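Local coordinates for glutaredoxin, CPYC type (Chlamydomonas reinhardtii, PDB 7NCV), which probably reduces disulfides with glutathione as a thiol-disulfide oxidoreductase of the thioredoxin fold, and is also linked to iron-sulfur cluster binding, at residues N35-F40 / D86-A91. Numbering follows the deposited sequence.
Sequences NALNQF and DDTAAA. With ACT (acetate ion), chain B.
Ala36 points its methyl toward helix 85-94, where CB rests 3.9 Å from CG2 of Thr88 and equally near CA of Ala89. The same methyl lies 3.8 Å from the carbonyl O of Thr88. Alanine suits this place because the axes of 35-40 and 86-91 come within 8.9 Å, their directions 32° apart, and the CA atoms of Ala36 and Ala89 are 5.3 Å apart. Thr88 turns its two branches to different tasks. With OG1 anti to the carbonyl carbon (chi1 -57°), the hydroxyl bonds to the carbonyl O of Gly84, four residues earlier and just before the helix, while CG2 offers a methyl to Ala36 and, more loosely at 4.2 Å, to CG of Leu37. In the thioredoxin fold of glutaredoxins, helix 28-41, which begins within the CxxC motif (Cys27, Cys30), thus packs beside helix 85-94 on one side of the central sheet. Leu37 crosses Thr88 at about a right angle and also reaches Val19 and Val21 of strand 19-23, a branched aliphatic chain fitted to the layer between helix and sheet. The solvent side is looser: Gln39, exposed and polar, brings OE1 no nearer than 5.9 Å to O of Ala89. Asp86, an exposed acid, forms a salt bridge from OD1 to NZ of Lys32 on helix 28-41, and its N gives an almost straight 3.0 Å hydrogen bond to OXT of an acetate, probably from the crystallisation liquor.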
loop_
_atom_site.group_PDB
_atom_site.type_symbol
_atom_site.label_atom_id
_atom_site.label_comp_id
_atom_site.label_asym_id
_atom_site.label_seq_id
_atom_site.Cartn_x
_atom_site.Cartn_y
_atom_site.Cartn_z
ATOM N N ASN A 35 4.437 -9.525 4.160
ATOM C CA ASN A 35 5.487 -10.231 4.886
ATOM C C ASN A 35 6.723 -9.349 5.003
ATOM O O ASN A 35 7.417 -9.376 6.036
ATOM C CB ASN A 35 5.829 -11.530 4.177
ATOM C CG ASN A 35 4.819 -12.624 4.466
ATOM O OD1 ASN A 35 3.969 -12.508 5.348
ATOM N ND2 ASN A 35 4.931 -13.735 3.683
ATOM N N ALA A 36 7.011 -8.556 3.952
ATOM C CA ALA A 36 8.154 -7.648 3.991
ATOM C C ALA A 36 7.988 -6.595 5.086
ATOM O O ALA A 36 8.903 -6.381 5.912
ATOM C CB ALA A 36 8.358 -7.013 2.622
ATOM N N LEU A 37 6.834 -5.942 5.103
ATOM C CA LEU A 37 6.548 -4.970 6.153
ATOM C C LEU A 37 6.572 -5.634 7.525
ATOM O O LEU A 37 7.019 -5.007 8.509
ATOM C CB LEU A 37 5.183 -4.361 5.839
ATOM C CG LEU A 37 5.255 -3.374 4.674
ATOM C CD1 LEU A 37 3.818 -3.111 4.181
ATOM C CD2 LEU A 37 6.006 -2.041 4.959
ATOM N N ASN A 38 6.048 -6.857 7.629
ATOM C CA ASN A 38 5.967 -7.553 8.929
ATOM C C ASN A 38 7.346 -7.868 9.502
ATOM O O ASN A 38 7.455 -8.175 10.706
ATOM C CB ASN A 38 5.159 -8.840 8.799
ATOM C CG ASN A 38 3.701 -8.568 8.551
ATOM O OD1 ASN A 38 3.203 -7.449 8.691
ATOM N ND2 ASN A 38 2.995 -9.628 8.211
ATOM N N GLN A 39 8.417 -7.819 8.682
ATOM C CA GLN A 39 9.755 -7.963 9.243
ATOM C C GLN A 39 10.103 -6.821 10.192
ATOM O O GLN A 39 10.995 -6.995 11.059
ATOM C CB GLN A 39 10.810 -8.011 8.133
ATOM C CG GLN A 39 10.604 -9.128 7.142
ATOM C CD GLN A 39 11.707 -9.110 6.056
ATOM O OE1 GLN A 39 11.505 -9.567 4.922
ATOM N NE2 GLN A 39 12.872 -8.571 6.410
ATOM N N PHE A 40 9.429 -5.672 10.048
ATOM C CA PHE A 40 9.749 -4.472 10.807
ATOM C C PHE A 40 8.616 -3.959 11.666
ATOM O O PHE A 40 8.902 -3.481 12.765
ATOM C CB PHE A 40 10.179 -3.360 9.861
ATOM C CG PHE A 40 11.349 -3.783 8.984
ATOM C CD1 PHE A 40 12.635 -3.799 9.505
ATOM C CD2 PHE A 40 11.121 -4.230 7.684
ATOM C CE1 PHE A 40 13.727 -4.241 8.682
ATOM C CE2 PHE A 40 12.199 -4.668 6.901
ATOM C CZ PHE A 40 13.472 -4.671 7.413
ATOM N N ASP A 86 6.810 -7.142 -5.310
ATOM C CA ASP A 86 8.240 -7.307 -5.557
ATOM C C ASP A 86 9.024 -6.091 -5.105
ATOM O O ASP A 86 10.119 -6.232 -4.543
ATOM C CB ASP A 86 8.496 -7.574 -7.037
ATOM C CG ASP A 86 8.250 -9.018 -7.399
ATOM O OD1 ASP A 86 8.011 -9.857 -6.490
ATOM O OD2 ASP A 86 8.335 -9.360 -8.618
ATOM N N ASP A 87 8.494 -4.871 -5.346
ATOM C CA ASP A 87 9.229 -3.679 -4.939
ATOM C C ASP A 87 9.411 -3.667 -3.421
ATOM O O ASP A 87 10.463 -3.248 -2.912
ATOM C CB ASP A 87 8.474 -2.425 -5.353
ATOM C CG ASP A 87 8.334 -2.283 -6.833
ATOM O OD1 ASP A 87 9.315 -2.616 -7.597
ATOM O OD2 ASP A 87 7.276 -1.763 -7.286
ATOM N N THR A 88 8.343 -3.977 -2.682
ATOM C CA THR A 88 8.424 -3.893 -1.232
ATOM C C THR A 88 9.367 -4.945 -0.681
ATOM O O THR A 88 10.181 -4.650 0.227
ATOM C CB THR A 88 7.009 -4.028 -0.633
ATOM O OG1 THR A 88 6.190 -2.987 -1.200
ATOM C CG2 THR A 88 7.030 -3.817 0.895
ATOM N N ALA A 89 9.317 -6.167 -1.232
ATOM C CA ALA A 89 10.269 -7.197 -0.809
ATOM C C ALA A 89 11.703 -6.809 -1.148
ATOM O O ALA A 89 12.617 -7.053 -0.344
ATOM C CB ALA A 89 9.899 -8.538 -1.472
ATOM N N ALA A 90 11.927 -6.212 -2.330
ATOM C CA ALA A 90 13.290 -5.781 -2.669
ATOM C C ALA A 90 13.771 -4.733 -1.672
ATOM O O ALA A 90 14.932 -4.773 -1.208
ATOM C CB ALA A 90 13.290 -5.231 -4.083
ATOM N N ALA A 91 12.893 -3.797 -1.308
ATOM C CA ALA A 91 13.322 -2.796 -0.346
ATOM C C ALA A 91 13.571 -3.417 1.041
ATOM O O ALA A 91 14.488 -2.958 1.758
ATOM C CB ALA A 91 12.243 -1.713 -0.243
HETATM C C ACT B . 3.764 -6.890 -7.745
HETATM O O ACT B . 3.023 -6.344 -6.904
HETATM O OXT ACT B . 5.016 -7.020 -7.651
HETATM C CH3 ACT B . 3.098 -7.474 -9.052
#